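Local structure of ornithine carbamoyltransferase (Giardia intestinalis, 3GRF) at residues 45-51 with 72-78; 90-95 with 116-121; 105-111 with 126-132. The protein probably interconverts ornithine plus carbamoyl phosphate and citrulline plus phosphate, a step of the parasite's arginine degradation pathway. All blocks are in the same frame, centred on the assembly; numbering follows the deposited sequence.

Contact 1: 45-51 with 72-78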
# COMPACT_ATOMS: atom_id res chain seq x y z
N LYS A 45 3.25 13.61 5.97
CA LYS A 45 4.62 13.39 5.50
C LYS A 45 4.66 11.96 5.09
O LYS A 45 3.91 11.15 5.65
CB LYS A 45 5.64 13.69 6.60
CG LYS A 45 5.84 15.21 6.81
CD LYS A 45 6.60 15.50 8.09
CE LYS A 45 6.72 17.01 8.33
NZ LYS A 45 7.90 17.57 7.61
N THR A 46 5.47 11.58 4.09
CA THR A 46 5.51 10.17 3.64
C THR A 46 6.90 9.60 3.61
O THR A 46 7.88 10.30 3.37
CB THR A 46 4.80 9.93 2.26
OG1 THR A 46 5.81 9.66 1.26
CG2 THR A 46 3.99 11.16 1.88
N LEU A 47 6.95 8.30 3.87
CA LEU A 47 8.17 7.57 3.76
C LEU A 47 8.08 6.67 2.52
O LEU A 47 7.07 6.03 2.27
CB LEU A 47 8.40 6.75 5.05
CG LEU A 47 9.08 5.38 4.88
CD1 LEU A 47 10.56 5.63 4.64
CD2 LEU A 47 8.87 4.39 6.06
N LEU A 48 9.14 6.65 1.75
CA LEU A 48 9.16 5.80 0.62
C LEU A 48 9.96 4.58 1.02
O LEU A 48 11.12 4.70 1.36
CB LEU A 48 9.88 6.50 -0.51
CG LEU A 48 10.04 5.70 -1.79
CD1 LEU A 48 8.74 4.91 -2.21
CD2 LEU A 48 10.44 6.67 -2.85
N ALA A 49 9.36 3.39 0.95
CA ALA A 49 10.01 2.20 1.51
C ALA A 49 10.19 1.10 0.48
O ALA A 49 9.24 0.37 0.21
CB ALA A 49 9.16 1.67 2.67
N PHE A 50 11.41 0.98 -0.07
CA PHE A 50 11.77 -0.04 -1.07
C PHE A 50 12.08 -1.35 -0.41
O PHE A 50 12.69 -1.41 0.64
CB PHE A 50 13.00 0.42 -1.88
CG PHE A 50 12.78 1.68 -2.70
CD1 PHE A 50 13.20 2.91 -2.24
CD2 PHE A 50 12.12 1.64 -3.92
CE1 PHE A 50 13.00 4.08 -3.01
CE2 PHE A 50 11.93 2.82 -4.70
CZ PHE A 50 12.37 4.03 -4.22
N PHE A 51 11.61 -2.44 -1.01
CA PHE A 51 11.97 -3.74 -0.53
C PHE A 51 12.31 -4.56 -1.74
O PHE A 51 11.48 -4.70 -2.63
CB PHE A 51 10.80 -4.37 0.23
CG PHE A 51 10.56 -3.76 1.59
CD1 PHE A 51 11.11 -4.33 2.72
CD2 PHE A 51 9.76 -2.64 1.72
CE1 PHE A 51 10.89 -3.75 3.97
CE2 PHE A 51 9.49 -2.07 2.98
CZ PHE A 51 10.10 -2.60 4.09
N HIS A 72 2.46 8.45 6.40
CA HIS A 72 2.16 7.30 5.51
C HIS A 72 3.44 6.75 4.93
O HIS A 72 4.33 7.52 4.62
CB HIS A 72 1.27 7.72 4.35
CG HIS A 72 0.78 6.56 3.54
ND1 HIS A 72 1.16 6.35 2.23
CD2 HIS A 72 0.01 5.50 3.87
CE1 HIS A 72 0.63 5.23 1.79
NE2 HIS A 72 -0.08 4.69 2.76
N ALA A 73 3.52 5.41 4.76
CA ALA A 73 4.63 4.77 4.08
C ALA A 73 4.15 4.14 2.80
O ALA A 73 3.12 3.44 2.79
CB ALA A 73 5.26 3.66 4.98
N ILE A 74 4.90 4.39 1.73
CA ILE A 74 4.68 3.77 0.45
C ILE A 74 5.51 2.48 0.42
O ILE A 74 6.73 2.49 0.49
CB ILE A 74 5.17 4.65 -0.68
CG1 ILE A 74 4.34 5.94 -0.73
CG2 ILE A 74 5.06 3.91 -2.01
CD1 ILE A 74 4.85 6.98 -1.77
N TYR A 75 4.83 1.36 0.33
CA TYR A 75 5.51 0.12 0.20
C TYR A 75 5.90 -0.05 -1.29
O TYR A 75 5.05 -0.25 -2.19
CB TYR A 75 4.63 -1.01 0.73
CG TYR A 75 5.16 -2.34 0.30
CD1 TYR A 75 6.36 -2.82 0.81
CD2 TYR A 75 4.47 -3.12 -0.64
CE1 TYR A 75 6.89 -4.04 0.39
CE2 TYR A 75 4.99 -4.35 -1.07
CZ TYR A 75 6.20 -4.80 -0.54
OH TYR A 75 6.73 -6.03 -0.93
N TYR A 76 7.24 0.13 -1.58
CA TYR A 76 7.65 0.00 -3.00
C TYR A 76 8.47 -1.26 -3.27
O TYR A 76 9.67 -1.30 -3.04
CB TYR A 76 8.37 1.26 -3.45
CG TYR A 76 8.30 1.48 -4.93
CD1 TYR A 76 7.64 2.56 -5.52
CD2 TYR A 76 8.95 0.57 -5.78
CE1 TYR A 76 7.61 2.71 -6.92
CE2 TYR A 76 8.92 0.70 -7.16
CZ TYR A 76 8.25 1.77 -7.73
OH TYR A 76 8.23 1.90 -9.10
N GLU A 77 7.80 -2.27 -3.82
CA GLU A 77 8.40 -3.58 -4.02
C GLU A 77 9.26 -3.58 -5.29
O GLU A 77 8.85 -3.05 -6.33
CB GLU A 77 7.31 -4.65 -4.06
CG GLU A 77 6.29 -4.48 -5.21
CD GLU A 77 4.94 -3.79 -4.83
OE1 GLU A 77 3.88 -4.49 -4.92
OE2 GLU A 77 4.93 -2.57 -4.49
N LEU A 78 10.45 -4.15 -5.22
CA LEU A 78 11.33 -4.15 -6.39
C LEU A 78 11.43 -5.50 -7.09
O LEU A 78 11.86 -6.47 -6.50
CB LEU A 78 12.71 -3.62 -6.01
CG LEU A 78 12.68 -2.16 -5.60
CD1 LEU A 78 14.05 -1.80 -5.11
CD2 LEU A 78 12.27 -1.35 -6.83
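Phe51 and Tyr75 make the closest side-chain contact between these two parallel strands: Phe51 CD2 lies 3.5 Å from Tyr75 CE1, meeting the tyrosine ring at its edge, while the two planes are inclined at 41°. The tyrosine leans in because its CG stands opposite its own backbone nitrogen (chi1 166°), which carries the ring across to the neighbouring strand. Leu47 and Ala73 sit on this same face, with Leu47 CD2 3.8 Å from Ala73 CB. The reverse face holds a second aromatic pair. Phe50 and Tyr76 run side by side, pointing the same way, and Phe50 CE2 rides over one face of the tyrosine ring near its rim, the planes 50° apart. Leu48 CD1 fills in between, 3.8 Å from Ile74 CG2 and 3.9 Å from Tyr76 CB.

Backbone bonds set this register. Leu47 and Ala49 each use both N-H and C=O toward 72-78; Ile74 N reaches Leu47 O at 2.8 Å, and Tyr76 N reaches Ala49 O at 2.7 Å. The last bond of the run is Leu78 N to Phe51 O at 2.8 Å. Thr46 OG1, buried here, has no hydrogen-bonding partner in the model.

Farther out, Leu62 and Thr58 of helix 56-69 pack on Phe51. Glu77 OE2 forms a salt bridge with Arg59 of the second subunit, and His72 binds a nickel ion together with His72 of the second and third subunits, so the 72-77 strand lies at the trimer interface. Strand 46-51, helix 56-69 and strand 72-77 make up a beta-alpha-beta crossover, which forms one side of the parallel sheet in the carbamoyl phosphate-binding domain.

Contact 2: 90-95 with 116-121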
# COMPACT_ATOMS: atom_id res chain seq x y z
N VAL A 90 19.69 5.04 -10.89
CA VAL A 90 19.49 5.21 -9.45
C VAL A 90 19.63 6.66 -9.00
O VAL A 90 18.89 7.11 -8.14
CB VAL A 90 20.28 4.18 -8.56
CG1 VAL A 90 21.42 3.53 -9.32
CG2 VAL A 90 20.76 4.81 -7.27
N GLN A 91 20.58 7.39 -9.59
CA GLN A 91 20.71 8.83 -9.38
C GLN A 91 19.42 9.59 -9.67
O GLN A 91 19.00 10.42 -8.88
CB GLN A 91 21.86 9.40 -10.24
CG GLN A 91 21.94 10.93 -10.16
CD GLN A 91 22.94 11.51 -11.12
OE1 GLN A 91 23.17 12.71 -11.13
NE2 GLN A 91 23.58 10.65 -11.92
N ASP A 92 18.85 9.33 -10.86
CA ASP A 92 17.63 9.94 -11.35
C ASP A 92 16.47 9.55 -10.46
O ASP A 92 15.65 10.40 -10.09
CB ASP A 92 17.35 9.49 -12.79
CG ASP A 92 18.26 10.17 -13.82
OD1 ASP A 92 19.14 11.01 -13.47
OD2 ASP A 92 18.08 9.89 -15.01
N THR A 93 16.41 8.27 -10.08
CA THR A 93 15.38 7.82 -9.17
C THR A 93 15.49 8.62 -7.85
O THR A 93 14.53 9.27 -7.43
CB THR A 93 15.44 6.28 -8.97
OG1 THR A 93 15.23 5.64 -10.22
CG2 THR A 93 14.39 5.82 -8.01
N ALA A 94 16.69 8.61 -7.25
CA ALA A 94 16.90 9.28 -5.97
C ALA A 94 16.68 10.79 -6.06
O ALA A 94 16.09 11.38 -5.18
CB ALA A 94 18.27 8.95 -5.40
N GLU A 95 17.17 11.41 -7.13
CA GLU A 95 16.98 12.85 -7.39
C GLU A 95 15.50 13.17 -7.46
O GLU A 95 15.05 14.19 -6.96
CB GLU A 95 17.67 13.30 -8.68
CG GLU A 95 19.21 13.48 -8.59
CD GLU A 95 19.67 14.75 -7.87
OE1 GLU A 95 20.89 15.04 -7.88
OE2 GLU A 95 18.85 15.48 -7.30
N GLU A 116 24.89 3.88 -3.29
CA GLU A 116 24.61 4.55 -4.55
C GLU A 116 23.34 5.41 -4.42
O GLU A 116 23.37 6.63 -4.67
CB GLU A 116 24.55 3.46 -5.65
CG GLU A 116 23.97 3.75 -7.06
CD GLU A 116 24.58 4.93 -7.79
OE1 GLU A 116 24.70 4.85 -9.03
OE2 GLU A 116 24.89 5.95 -7.15
N MET A 117 22.26 4.79 -3.95
CA MET A 117 20.99 5.50 -3.76
C MET A 117 21.15 6.67 -2.81
O MET A 117 20.80 7.80 -3.14
CB MET A 117 19.92 4.56 -3.21
CG MET A 117 18.56 5.23 -3.10
SD MET A 117 17.40 4.23 -2.12
CE MET A 117 16.98 3.03 -3.38
N ALA A 118 21.65 6.38 -1.61
CA ALA A 118 21.95 7.42 -0.64
C ALA A 118 22.85 8.54 -1.23
O ALA A 118 22.62 9.71 -0.97
CB ALA A 118 22.57 6.81 0.63
N GLN A 119 23.86 8.17 -2.02
CA GLN A 119 24.79 9.16 -2.60
C GLN A 119 24.03 10.34 -3.20
O GLN A 119 24.31 11.51 -2.90
CB GLN A 119 25.64 8.50 -3.69
CG GLN A 119 27.07 9.00 -3.87
CD GLN A 119 27.99 7.86 -4.30
OE1 GLN A 119 28.47 7.07 -3.47
NE2 GLN A 119 28.22 7.74 -5.62
N HIS A 120 23.02 10.02 -4.02
CA HIS A 120 22.33 11.06 -4.83
C HIS A 120 21.06 11.57 -4.19
O HIS A 120 20.48 12.53 -4.67
CB HIS A 120 21.97 10.53 -6.20
CG HIS A 120 23.13 9.93 -6.92
ND1 HIS A 120 24.07 10.69 -7.57
CD2 HIS A 120 23.50 8.64 -7.08
CE1 HIS A 120 24.97 9.88 -8.12
NE2 HIS A 120 24.65 8.64 -7.83
N ALA A 121 20.62 10.90 -3.13
CA ALA A 121 19.41 11.25 -2.42
C ALA A 121 19.65 12.50 -1.59
O ALA A 121 20.72 12.72 -1.04
CB ALA A 121 18.95 10.10 -1.57
O HOH W 1 22.88 13.52 -8.29
O HOH W 2 23.33 6.20 -11.15
O HOH W 3 18.63 14.31 -4.58
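Gln91 lies flat on the imidazole of His120. Its CB sits almost exactly over the ring centre, 3.5 Å from the centroid, in a CH-pi contact; CG follows at 3.4 Å from His120 ND1, and the amide plane is turned only 16° from the ring. The extended glutamine chain, with CG opposite the backbone nitrogen, keeps the whole group on that face. Gln119 CB covers the other face near the rim, and Glu116, one turn back, approaches the ring edge and takes a weak bond from His120 NE2.

Packing is equally close at Val90, whose CG2 is 3.4 Å from Glu116 CG; the valine is nearly eclipsed (chi1 18°), which suggests strain or an uncertain placement. Deeper in, Ala94 CB rests 3.6 Å from Met117 O and beside Ala121. With alanine at the crossing, the short helical segments approach to 8.2 Å at 51°, consistent with ridges-into-grooves packing between neighbouring helices of an alpha/beta domain. Met117 continues inward to Cys104 and Ala106 of strand 103-107.

No direct hydrogen bond joins 90-95 to 116-121; on the looser polar side, waters do the work. One water donates to Gln91 OE1 and Glu95 OE1 and lies 3.2 Å from His120 ND1. Another donates to His120 O at 2.6 Å and, weakly, to Glu95 OE2, whose stronger partner is Arg99 in a salt bridge. A third donates to Glu116 OE1 at 2.9 Å, with a long, weak link to Gln91 N.

Contact 3: 105-111 with 126-132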
# COMPACT_ATOMS: atom_id res chain seq x y z
N THR A 105 13.44 4.49 3.24
CA THR A 105 14.15 3.34 3.77
C THR A 105 14.24 2.40 2.58
O THR A 105 13.39 2.47 1.69
CB THR A 105 13.34 2.59 4.87
OG1 THR A 105 12.08 2.27 4.31
CG2 THR A 105 13.12 3.43 6.14
N ALA A 106 15.25 1.55 2.53
CA ALA A 106 15.39 0.61 1.42
C ALA A 106 16.05 -0.63 1.94
O ALA A 106 16.96 -0.58 2.77
CB ALA A 106 16.22 1.21 0.29
N ARG A 107 15.56 -1.76 1.46
CA ARG A 107 16.06 -3.07 1.81
C ARG A 107 16.62 -3.63 0.53
O ARG A 107 15.86 -4.22 -0.24
CB ARG A 107 14.95 -3.95 2.39
CG ARG A 107 15.43 -5.06 3.32
CD ARG A 107 16.00 -6.23 2.51
NE ARG A 107 16.08 -7.49 3.28
CZ ARG A 107 15.17 -7.91 4.16
NH1 ARG A 107 14.09 -7.18 4.41
NH2 ARG A 107 15.36 -9.06 4.79
N LEU A 108 17.91 -3.45 0.27
CA LEU A 108 18.50 -3.85 -1.01
C LEU A 108 19.60 -4.88 -0.77
O LEU A 108 20.20 -4.93 0.32
CB LEU A 108 19.00 -2.61 -1.79
CG LEU A 108 18.01 -1.43 -1.93
CD1 LEU A 108 18.69 -0.09 -2.22
CD2 LEU A 108 16.90 -1.71 -2.95
N ALA A 109 19.85 -5.73 -1.77
CA ALA A 109 20.84 -6.81 -1.66
C ALA A 109 22.17 -6.34 -1.02
O ALA A 109 22.49 -6.75 0.11
CB ALA A 109 21.07 -7.47 -3.01
N THR A 110 22.91 -5.47 -1.73
CA THR A 110 24.27 -5.08 -1.33
C THR A 110 24.36 -3.67 -0.76
O THR A 110 23.54 -2.82 -1.08
CB THR A 110 25.25 -5.16 -2.50
OG1 THR A 110 24.81 -4.25 -3.53
CG2 THR A 110 25.37 -6.60 -3.03
N LYS A 111 25.40 -3.45 0.05
CA LYS A 111 25.69 -2.11 0.58
C LYS A 111 25.94 -1.09 -0.52
O LYS A 111 25.82 0.12 -0.28
CB LYS A 111 26.83 -2.13 1.61
CG LYS A 111 28.09 -2.82 1.18
CD LYS A 111 29.11 -2.76 2.30
CE LYS A 111 30.15 -3.85 2.15
NZ LYS A 111 30.67 -3.93 0.74
N ILE A 126 17.75 5.29 4.90
CA ILE A 126 17.95 4.41 6.04
C ILE A 126 18.05 3.03 5.43
O ILE A 126 17.23 2.67 4.62
CB ILE A 126 16.79 4.49 7.03
CG1 ILE A 126 16.78 5.87 7.70
CG2 ILE A 126 16.93 3.39 8.10
CD1 ILE A 126 15.40 6.29 8.20
N ASN A 127 19.11 2.30 5.78
CA ASN A 127 19.30 0.93 5.36
C ASN A 127 18.38 0.04 6.23
O ASN A 127 18.54 -0.03 7.44
CB ASN A 127 20.79 0.59 5.52
CG ASN A 127 21.07 -0.88 5.46
OD1 ASN A 127 20.38 -1.63 4.81
ND2 ASN A 127 22.14 -1.30 6.12
N ALA A 128 17.41 -0.61 5.58
CA ALA A 128 16.43 -1.46 6.26
C ALA A 128 16.90 -2.91 6.23
O ALA A 128 16.17 -3.83 6.59
CB ALA A 128 15.05 -1.31 5.58
N LEU A 129 18.12 -3.12 5.73
CA LEU A 129 18.91 -4.34 5.92
C LEU A 129 19.70 -4.52 4.64
O LEU A 129 19.15 -4.47 3.55
CB LEU A 129 18.05 -5.59 6.20
CG LEU A 129 18.77 -6.97 6.27
CD1 LEU A 129 19.94 -6.99 7.25
CD2 LEU A 129 17.79 -8.06 6.64
N ASP A 130 21.02 -4.71 4.77
CA ASP A 130 21.85 -5.10 3.63
C ASP A 130 22.95 -5.98 4.17
O ASP A 130 22.89 -6.35 5.33
CB ASP A 130 22.38 -3.87 2.86
CG ASP A 130 23.38 -3.01 3.65
OD1 ASP A 130 23.64 -3.23 4.85
OD2 ASP A 130 23.93 -2.09 3.02
N ASP A 131 23.96 -6.28 3.35
CA ASP A 131 25.06 -7.17 3.77
C ASP A 131 26.09 -6.55 4.70
O ASP A 131 27.10 -7.17 5.01
CB ASP A 131 25.73 -7.84 2.56
CG ASP A 131 26.33 -6.86 1.57
OD1 ASP A 131 26.87 -7.37 0.57
OD2 ASP A 131 26.27 -5.61 1.79
N PHE A 132 25.83 -5.33 5.17
CA PHE A 132 26.81 -4.60 6.01
C PHE A 132 26.23 -4.06 7.34
O PHE A 132 26.98 -3.87 8.30
CB PHE A 132 27.45 -3.47 5.19
CG PHE A 132 28.78 -2.99 5.73
CD1 PHE A 132 29.82 -3.88 5.94
CD2 PHE A 132 29.00 -1.62 5.97
CE1 PHE A 132 31.05 -3.44 6.43
CE2 PHE A 132 30.23 -1.16 6.44
CZ PHE A 132 31.26 -2.08 6.66
O HOH W 4 19.70 -2.40 1.83
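Asp130 faces Lys111 across the contact, and its OD1 is gripped by several donors: Phe132 N at 3.1 Å, Asn127 ND2 by a weaker bond, and Gly133 N just beyond. Phe132 N comes from well above the carboxylate plane, closing an Asx turn. The other oxygen, Asp130 OD2, lies 3.0 Å from Lys111 CA. CG of Asp130 is tucked between its own nitrogen and carbonyl carbon (chi1 67°), which aims the carboxylate at the start of helix 111-120.

Asp131 adds a direct bond there. Its OD2 accepts from Lys111 N at 2.9 Å, 36° out of the carboxylate plane, right behind the N-cap residue Thr110. The lysine chain then runs obliquely past Phe132, CD 3.4 Å from Phe132 CB; NZ is too far from the ring for more than a weak cation-pi attraction.

Toward the sheet, two parallel-strand bonds hold the segments together: Ala106 N to Ile126 O, and Ala128 N to Ala106 O at 2.8 Å. Beyond them the direct strand-to-strand bonds stop, and a water hydrogen-bonds both Leu108 N, at 2.6 Å, and Leu129 O. A second Asx turn, Leu129 N to Asn127 OD1, bends the chain away from the strand. Leu129 and Arg107 lie side by side, with Leu129 CD2 over one guanidinium face, 3.2 Å from Arg107 NH2.

This is the C-terminal end of the strands of a parallel sheet, where carbamoyltransferases bind carbamoyl phosphate; Arg107 also packs on Ser55, and the family's His-Pro-X-Gln sequence begins at His134. The start of helix 111-120 would probably favour the anionic form of both carboxylates: Asp131 accepts its first N-H, while Asp130 lies beside it, held by its own turn. The acidic pair thus joins that turn to the helix start.

How the contacts relate
Contacts 1 and 3 belong to one four-stranded parallel sheet: strands 46-51 and 103-107 are neighbours, so Thr105 and Arg107 bond back to Leu48 and Phe50. Contact 1 is the more buried, largely aromatic and aliphatic, and reaches the second and third subunits. Contact 3 begins in the sheet but ends in acidic turns touched by no other chain. Contact 2 joins two helices, partly buried and bridged by water on its outer side; it also meets the second subunit. Met117 ties all three together, its CE packing on Phe50 of contact 1 and Leu108 of contact 3. Helix 111-120 is shared too: contact 3 holds its start, contact 2 its end.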